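Local coordinates for probable outer membrane protein (Pseudomonas aeruginosa, PDB 3DWO) that probably carries hydrophobic compounds such as long-chain fatty acids across the outer membrane, as a channel of the FadL family, at residues G2-T7 / D283-A288; A29-P34 / S115-M120; G73-D76 / E82-T85. One frame throughout, in Å; residues are numbered along the deposited sequence.

Interaction 1. Residues G2-T7 / D283-A288; sequences GFMVPT and DIPAYA
Thr7 OG1 faces Tyr287 OH across the contact between 2-7 and 283-288 at 4.4 Å, too far for a bond, and is hydrogen-bonded instead to Asn32 OD1. What joins the two segments is therefore apolar, and one side chain, Met4, does nearly all of it. Its CG stands beside the backbone N and opposite the carbonyl carbon (chi1 -77°), and the chain then bends twice, at chi2 and chi3, so that sulfur and methyl serve different neighbours. Met4 SD lies 3.4 Å from Pro285 CG, the outermost carbon of the proline ring. Behind the sulfur, Met4 CG stands 3.9 Å from Pro285 CG. The second bend swings Met4 CE away toward the preceding residue, where it rests against the branch methyl Ile284 CG2 at 3.5 Å; the methionine and isoleucine side chains cross at about a right angle. A flexible thioether is thus folded so that its sulfur meets a rigid ring and its methyl a branched chain. Farther along, the Tyr287 ring stands with Pro285 O at its edge and in its plane, and it stacks on His233. Here the N-terminal segment, which in FadL relatives belongs to a plug inside the barrel, meets the barrel wall. The 283-288 segment leads into strand 287-295 and is tied by backbone bonds to Ile236 of strand 226-248 and to Glu310. Segment 2-7, just before helix 10-14, is bonded in turn to strand 110-125, through Phe3 with Gly121 and Val5 with Pro119, so it joins that strand to the start of strand 287-295.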
loop_
_atom_site.group_PDB
_atom_site.type_symbol
_atom_site.label_atom_id
_atom_site.label_comp_id
_atom_site.label_asym_id
_atom_site.label_seq_id
_atom_site.Cartn_x
_atom_site.Cartn_y
_atom_site.Cartn_z
ATOM N N GLY A 2 2.707 5.216 1.430
ATOM C CA GLY A 2 1.464 4.750 2.036
ATOM C C GLY A 2 1.219 3.265 1.867
ATOM O O GLY A 2 1.939 2.448 2.443
ATOM N N PHE A 3 0.197 2.892 1.100
ATOM C CA PHE A 3 -0.048 1.470 0.889
ATOM C C PHE A 3 0.090 1.030 -0.562
ATOM O O PHE A 3 -0.470 0.013 -0.975
ATOM C CB PHE A 3 -1.403 1.027 1.459
ATOM C CG PHE A 3 -2.510 2.014 1.265
ATOM C CD1 PHE A 3 -2.678 3.070 2.156
ATOM C CD2 PHE A 3 -3.400 1.878 0.203
ATOM C CE1 PHE A 3 -3.721 3.977 1.994
ATOM C CE2 PHE A 3 -4.448 2.782 0.031
ATOM C CZ PHE A 3 -4.607 3.831 0.929
ATOM N N MET A 4 0.838 1.803 -1.337
ATOM C CA MET A 4 1.096 1.444 -2.722
ATOM C C MET A 4 2.434 0.714 -2.706
ATOM O O MET A 4 3.336 1.074 -1.948
ATOM C CB MET A 4 1.168 2.685 -3.609
ATOM C CG MET A 4 -0.196 3.268 -3.926
ATOM S SD MET A 4 -0.511 3.318 -5.676
ATOM C CE MET A 4 -0.945 1.621 -5.967
ATOM N N VAL A 5 2.556 -0.312 -3.538
ATOM C CA VAL A 5 3.770 -1.113 -3.579
ATOM C C VAL A 5 4.435 -1.075 -4.950
ATOM O O VAL A 5 3.756 -1.027 -5.973
ATOM C CB VAL A 5 3.441 -2.582 -3.234
ATOM C CG1 VAL A 5 4.710 -3.417 -3.192
ATOM C CG2 VAL A 5 2.714 -2.647 -1.906
ATOM N N PRO A 6 5.777 -1.084 -4.984
ATOM C CA PRO A 6 6.519 -1.061 -6.251
ATOM C C PRO A 6 6.183 -2.327 -7.037
ATOM O O PRO A 6 6.226 -3.429 -6.488
ATOM C CB PRO A 6 7.976 -1.051 -5.796
ATOM C CG PRO A 6 7.909 -0.325 -4.490
ATOM C CD PRO A 6 6.698 -0.935 -3.841
ATOM N N THR A 7 5.846 -2.166 -8.313
ATOM C CA THR A 7 5.491 -3.297 -9.167
ATOM C C THR A 7 6.636 -3.611 -10.138
ATOM O O THR A 7 6.540 -3.335 -11.339
ATOM C CB THR A 7 4.202 -2.978 -9.963
ATOM O OG1 THR A 7 4.428 -1.842 -10.813
ATOM C CG2 THR A 7 3.056 -2.647 -9.002
ATOM N N ASP A 283 -10.077 4.106 -4.000
ATOM C CA ASP A 283 -9.530 4.189 -5.351
ATOM C C ASP A 283 -8.012 4.070 -5.358
ATOM O O ASP A 283 -7.328 4.653 -4.513
ATOM C CB ASP A 283 -9.919 5.514 -6.018
ATOM C CG ASP A 283 -11.421 5.667 -6.206
ATOM O OD1 ASP A 283 -12.160 4.657 -6.133
ATOM O OD2 ASP A 283 -11.862 6.812 -6.447
ATOM N N ILE A 284 -7.488 3.308 -6.310
ATOM C CA ILE A 284 -6.048 3.159 -6.435
ATOM C C ILE A 284 -5.587 4.440 -7.124
ATOM O O ILE A 284 -5.981 4.725 -8.254
ATOM C CB ILE A 284 -5.694 1.927 -7.285
ATOM C CG1 ILE A 284 -6.344 0.685 -6.667
ATOM C CG2 ILE A 284 -4.180 1.743 -7.345
ATOM C CD1 ILE A 284 -6.094 -0.598 -7.435
ATOM N N PRO A 285 -4.746 5.233 -6.448
ATOM C CA PRO A 285 -4.244 6.495 -6.994
ATOM C C PRO A 285 -3.523 6.438 -8.337
ATOM O O PRO A 285 -2.826 5.477 -8.650
ATOM C CB PRO A 285 -3.349 7.025 -5.874
ATOM C CG PRO A 285 -2.853 5.776 -5.231
ATOM C CD PRO A 285 -4.082 4.916 -5.171
ATOM N N ALA A 286 -3.715 7.491 -9.123
ATOM C CA ALA A 286 -3.082 7.619 -10.424
ATOM C C ALA A 286 -1.643 8.037 -10.177
ATOM O O ALA A 286 -1.335 8.637 -9.150
ATOM C CB ALA A 286 -3.792 8.691 -11.252
ATOM N N TYR A 287 -0.757 7.699 -11.104
ATOM C CA TYR A 287 0.629 8.100 -10.970
ATOM C C TYR A 287 1.311 8.121 -12.324
ATOM O O TYR A 287 0.880 7.449 -13.258
ATOM C CB TYR A 287 1.389 7.179 -10.008
ATOM C CG TYR A 287 1.477 5.730 -10.427
ATOM C CD1 TYR A 287 0.473 4.824 -10.089
ATOM C CD2 TYR A 287 2.592 5.256 -11.117
ATOM C CE1 TYR A 287 0.580 3.478 -10.418
ATOM C CE2 TYR A 287 2.710 3.914 -11.455
ATOM C CZ TYR A 287 1.701 3.026 -11.099
ATOM O OH TYR A 287 1.825 1.688 -11.402
ATOM N N ALA A 288 2.372 8.912 -12.422
ATOM C CA ALA A 288 3.131 9.047 -13.655
ATOM C C ALA A 288 4.607 8.957 -13.315
ATOM O O ALA A 288 5.040 9.450 -12.275
ATOM C CB ALA A 288 2.825 10.393 -14.311
#

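Interaction 2. Residues A29-P34 / S115-M120; sequences AAFNNP and SQVVPM. With C8E ((hydroxyethyloxy)tri(ethyloxy)octane), chain L.
The Phe31 ring meets Ser115 and Val117 obliquely, and it also makes edge-to-face stacks with His233 and Phe215. Against Val117 the ring and the forked side chain cross at about a right angle, and both prongs of the fork are used: Val117 CG2 lies 3.9 Å from Phe31 CD2, and Val117 CG1 reaches the next carbon round, Phe31 CE2, at 4.1 Å. The ring is delivered there because Phe31 CG is trans to the backbone N (chi1 175°), a setting that carries it off the helix toward the strand. Ser115 works nearer the root of the same side chain, its OG packing on Phe31 CB at 3.6 Å. That hydroxyl sits between the backbone N and the carbonyl carbon of its own residue; it is buried by the contact and has no polar partner in the model. Alternation along a barrel strand explains the pattern. Ser115 and Val117 of strand 110-125 turn to the interior, where the short, loosely formed helix at 29-32 is part of what, in FadL relatives, is the N-terminal plug, whereas Gln116 between them turns to the other side and bonds Pro98 O through NE2. The detergent (hydroxyethyloxy)tri(ethyloxy)octane lies on the far side of the strand from Phe31, its C1 coming within 3.8 Å of Ser115 C. Phe101 of strand 93-105 touches Phe31, Ser115 and Val117 alike, and Thr147 of strand 138-153 touches Phe31 and Ser115.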
loop_
_atom_site.group_PDB
_atom_site.type_symbol
_atom_site.label_atom_id
_atom_site.label_comp_id
_atom_site.label_asym_id
_atom_site.label_seq_id
_atom_site.Cartn_x
_atom_site.Cartn_y
_atom_site.Cartn_z
ATOM N N ALA A 29 8.214 -4.395 -18.296
ATOM C CA ALA A 29 7.665 -3.332 -19.129
ATOM C C ALA A 29 6.212 -3.627 -19.505
ATOM O O ALA A 29 5.450 -2.721 -19.822
ATOM C CB ALA A 29 8.508 -3.171 -20.395
ATOM N N ALA A 30 5.837 -4.900 -19.475
ATOM C CA ALA A 30 4.476 -5.300 -19.817
ATOM C C ALA A 30 3.445 -4.507 -19.006
ATOM O O ALA A 30 2.307 -4.321 -19.444
ATOM C CB ALA A 30 4.299 -6.792 -19.583
ATOM N N PHE A 31 3.846 -4.025 -17.834
ATOM C CA PHE A 31 2.932 -3.262 -16.990
ATOM C C PHE A 31 3.401 -1.833 -16.720
ATOM O O PHE A 31 2.661 -0.878 -16.945
ATOM C CB PHE A 31 2.722 -3.985 -15.653
ATOM C CG PHE A 31 1.884 -3.216 -14.667
ATOM C CD1 PHE A 31 0.528 -3.006 -14.896
ATOM C CD2 PHE A 31 2.457 -2.686 -13.513
ATOM C CE1 PHE A 31 -0.245 -2.278 -13.990
ATOM C CE2 PHE A 31 1.692 -1.956 -12.601
ATOM C CZ PHE A 31 0.339 -1.752 -12.839
ATOM N N ASN A 32 4.633 -1.698 -16.244
ATOM C CA ASN A 32 5.201 -0.400 -15.897
ATOM C C ASN A 32 5.245 0.630 -17.034
ATOM O O ASN A 32 4.891 1.793 -16.834
ATOM C CB ASN A 32 6.572 -0.632 -15.267
ATOM C CG ASN A 32 6.477 -1.488 -14.002
ATOM O OD1 ASN A 32 5.720 -1.163 -13.085
ATOM N ND2 ASN A 32 7.233 -2.584 -13.953
ATOM N N ASN A 33 5.687 0.217 -18.216
ATOM C CA ASN A 33 5.689 1.104 -19.375
ATOM C C ASN A 33 5.619 0.185 -20.578
ATOM O O ASN A 33 6.643 -0.232 -21.120
ATOM C CB ASN A 33 6.945 1.980 -19.459
ATOM C CG ASN A 33 6.772 3.143 -20.439
ATOM O OD1 ASN A 33 6.196 2.978 -21.519
ATOM N ND2 ASN A 33 7.265 4.321 -20.065
ATOM N N PRO A 34 4.395 -0.158 -21.004
ATOM C CA PRO A 34 4.183 -1.045 -22.150
ATOM C C PRO A 34 4.889 -0.613 -23.438
ATOM O O PRO A 34 5.252 -1.450 -24.260
ATOM C CB PRO A 34 2.656 -1.084 -22.277
ATOM C CG PRO A 34 2.226 0.245 -21.723
ATOM C CD PRO A 34 3.118 0.392 -20.517
ATOM N N SER A 115 0.878 -9.799 -17.321
ATOM C CA SER A 115 1.531 -9.743 -16.022
ATOM C C SER A 115 0.599 -9.892 -14.831
ATOM O O SER A 115 -0.602 -9.631 -14.915
ATOM C CB SER A 115 2.308 -8.430 -15.874
ATOM O OG SER A 115 1.443 -7.351 -15.558
ATOM N N GLN A 116 1.180 -10.342 -13.726
ATOM C CA GLN A 116 0.470 -10.495 -12.470
ATOM C C GLN A 116 1.233 -9.554 -11.557
ATOM O O GLN A 116 2.442 -9.706 -11.374
ATOM C CB GLN A 116 0.554 -11.934 -11.965
ATOM C CG GLN A 116 0.101 -12.106 -10.532
ATOM C CD GLN A 116 1.232 -11.898 -9.549
ATOM O OE1 GLN A 116 2.229 -12.616 -9.584
ATOM N NE2 GLN A 116 1.086 -10.914 -8.670
ATOM N N VAL A 117 0.522 -8.579 -11.000
ATOM C CA VAL A 117 1.126 -7.563 -10.147
ATOM C C VAL A 117 0.407 -7.353 -8.807
ATOM O O VAL A 117 -0.721 -7.812 -8.613
ATOM C CB VAL A 117 1.182 -6.221 -10.932
ATOM C CG1 VAL A 117 1.393 -5.059 -9.997
ATOM C CG2 VAL A 117 2.313 -6.273 -11.953
ATOM N N VAL A 118 1.083 -6.669 -7.885
ATOM C CA VAL A 118 0.544 -6.358 -6.563
ATOM C C VAL A 118 0.733 -4.852 -6.345
ATOM O O VAL A 118 1.699 -4.421 -5.716
ATOM C CB VAL A 118 1.299 -7.134 -5.457
ATOM C CG1 VAL A 118 0.613 -6.927 -4.111
ATOM C CG2 VAL A 118 1.347 -8.626 -5.801
ATOM N N PRO A 119 -0.196 -4.032 -6.866
ATOM C CA PRO A 119 -0.142 -2.570 -6.748
ATOM C C PRO A 119 -0.278 -2.007 -5.337
ATOM O O PRO A 119 0.332 -0.986 -5.004
ATOM C CB PRO A 119 -1.305 -2.103 -7.633
ATOM C CG PRO A 119 -1.553 -3.256 -8.559
ATOM C CD PRO A 119 -1.367 -4.440 -7.660
ATOM N N MET A 120 -1.090 -2.669 -4.519
ATOM C CA MET A 120 -1.349 -2.196 -3.169
ATOM C C MET A 120 -1.179 -3.265 -2.106
ATOM O O MET A 120 -1.517 -4.435 -2.312
ATOM C CB MET A 120 -2.769 -1.628 -3.110
ATOM C CG MET A 120 -2.848 -0.218 -2.560
ATOM S SD MET A 120 -4.104 0.782 -3.385
ATOM C CE MET A 120 -5.611 -0.162 -2.943
HETATM C C1 C8E L . 0.175 -13.484 -15.972
HETATM C C2 C8E L . 1.411 -13.954 -16.578
HETATM C C3 C8E L . 2.517 -14.141 -15.641
HETATM C C4 C8E L . 3.639 -14.660 -16.401
HETATM C C5 C8E L . 4.104 -15.918 -15.766
HETATM C C6 C8E L . 5.350 -16.353 -16.362
#

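Interaction 3. Residues G73-D76 / E82-T85; sequences GYQD and ELGT
Leu83 leans across onto the backbone of 73-76, and each step of its side chain finds something there. Its CB passes 4.0 Å from Gly73 O. With CG set beside its own backbone N and opposite the carbonyl carbon (chi1 -69°), the branch point is brought over the next peptide, Leu83 CG lying 3.8 Å from Gln75 N. The two methyls then part: Leu83 CD1 rests at 3.7 Å from Tyr74 O, while Leu83 CD2 comes to 3.9 Å from Gln75 OE1, the glutamine chain having bent at chi2. Beside this packing runs the one direct hydrogen bond between the segments, in which Leu83 N donates to Gly73 O at 2.9 Å. The same oxygen takes a second hydrogen from a water, 2.8 Å from Gly73 O, which also donates to Leu83 O at 3.0 Å; the water thereby links the two backbones and doubles the grip on the glycine carbonyl. On the other flank Tyr74 and Glu82 run side by side and point the same way, Tyr74 CE1 touching Glu82 CG at 3.5 Å, with ring and carboxylate planes 67° apart. The backbones are bridged once, at Tyr74 and Glu82, closing a short loop whose intervening residues join in: Gln75 bonds Pro81 through the backbone, and Asp76 N donates to Thr80 OG1. The whole lies within the long connection from strand 44-63 to strand 93-105, probably on the extracellular side as in FadL relatives, and is fastened to the rest of the protein by Asn129, in the loop after strand 110-125, which bonds Gly84 O and Thr85 OG1.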
loop_
_atom_site.group_PDB
_atom_site.type_symbol
_atom_site.label_atom_id
_atom_site.label_comp_id
_atom_site.label_asym_id
_atom_site.label_seq_id
_atom_site.Cartn_x
_atom_site.Cartn_y
_atom_site.Cartn_z
ATOM N N GLY A 73 -9.383 -0.847 30.265
ATOM C CA GLY A 73 -10.794 -1.139 30.448
ATOM C C GLY A 73 -11.058 -2.331 31.350
ATOM O O GLY A 73 -10.320 -2.575 32.311
ATOM N N TYR A 74 -12.107 -3.082 31.031
ATOM C CA TYR A 74 -12.491 -4.249 31.815
ATOM C C TYR A 74 -12.525 -5.526 30.984
ATOM O O TYR A 74 -12.682 -5.493 29.762
ATOM C CB TYR A 74 -13.878 -4.040 32.431
ATOM C CG TYR A 74 -13.972 -2.865 33.368
ATOM C CD1 TYR A 74 -13.596 -2.981 34.710
ATOM C CD2 TYR A 74 -14.420 -1.627 32.910
ATOM C CE1 TYR A 74 -13.663 -1.887 35.570
ATOM C CE2 TYR A 74 -14.489 -0.529 33.757
ATOM C CZ TYR A 74 -14.108 -0.663 35.082
ATOM O OH TYR A 74 -14.155 0.436 35.904
ATOM N N GLN A 75 -12.393 -6.651 31.678
ATOM C CA GLN A 75 -12.423 -7.969 31.063
ATOM C C GLN A 75 -13.700 -8.113 30.246
ATOM O O GLN A 75 -13.648 -8.477 29.074
ATOM C CB GLN A 75 -12.377 -9.044 32.157
ATOM C CG GLN A 75 -12.584 -10.470 31.682
ATOM C CD GLN A 75 -11.429 -10.982 30.846
ATOM O OE1 GLN A 75 -10.271 -10.926 31.269
ATOM N NE2 GLN A 75 -11.736 -11.493 29.658
ATOM N N ASP A 76 -14.842 -7.813 30.861
ATOM C CA ASP A 76 -16.132 -7.928 30.179
ATOM C C ASP A 76 -17.137 -6.875 30.674
ATOM O O ASP A 76 -18.285 -7.197 30.975
ATOM C CB ASP A 76 -16.696 -9.339 30.404
ATOM C CG ASP A 76 -17.827 -9.691 29.449
ATOM O OD1 ASP A 76 -18.384 -10.801 29.592
ATOM O OD2 ASP A 76 -18.161 -8.880 28.556
ATOM N N GLU A 82 -10.337 -5.402 36.122
ATOM C CA GLU A 82 -9.745 -4.371 35.293
ATOM C C GLU A 82 -8.554 -4.954 34.543
ATOM O O GLU A 82 -7.801 -5.762 35.082
ATOM C CB GLU A 82 -9.298 -3.194 36.161
ATOM C CG GLU A 82 -10.454 -2.440 36.793
ATOM C CD GLU A 82 -10.001 -1.399 37.797
ATOM O OE1 GLU A 82 -9.084 -0.614 37.470
ATOM O OE2 GLU A 82 -10.569 -1.360 38.913
ATOM N N LEU A 83 -8.398 -4.553 33.291
ATOM C CA LEU A 83 -7.296 -5.035 32.470
ATOM C C LEU A 83 -6.257 -3.940 32.326
ATOM O O LEU A 83 -6.566 -2.760 32.468
ATOM C CB LEU A 83 -7.796 -5.423 31.079
ATOM C CG LEU A 83 -8.687 -6.651 30.931
ATOM C CD1 LEU A 83 -9.189 -6.736 29.501
ATOM C CD2 LEU A 83 -7.895 -7.896 31.293
ATOM N N GLY A 84 -5.022 -4.334 32.050
ATOM C CA GLY A 84 -3.978 -3.346 31.861
ATOM C C GLY A 84 -3.894 -3.078 30.369
ATOM O O GLY A 84 -4.476 -3.812 29.568
ATOM N N THR A 85 -3.191 -2.025 29.975
ATOM C CA THR A 85 -3.064 -1.737 28.558
ATOM C C THR A 85 -1.592 -1.846 28.187
ATOM O O THR A 85 -0.788 -2.270 29.004
ATOM C CB THR A 85 -3.639 -0.337 28.210
ATOM O OG1 THR A 85 -3.615 -0.160 26.789
ATOM C CG2 THR A 85 -2.834 0.770 28.883
HETATM O O HOH W 1 -8.551 -0.772 33.483
#

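How the interactions relate
Interactions 1 and 2 are buried neighbours, their centres 11 Å apart, and both set N-terminal residues against the barrel wall. They share strand 110-125, which interaction 2 contains and which segment 2-7 of interaction 1 bonds: Val5 N lies 2.7 Å from Pro119 O. Thr7 O lies 2.8 Å from Asn32 ND2, and both are probable hydrogen bonds, so polar links join the two contacts although neither has a direct hydrogen bond between its own two segments. Interaction 3, about 25 Å from the first and 29 Å from the second between nearest atoms, is a surface contact within one loop, where backbone and water bonding accompany packing. Along the chain it is nested inside interaction 2, itself nested inside interaction 1.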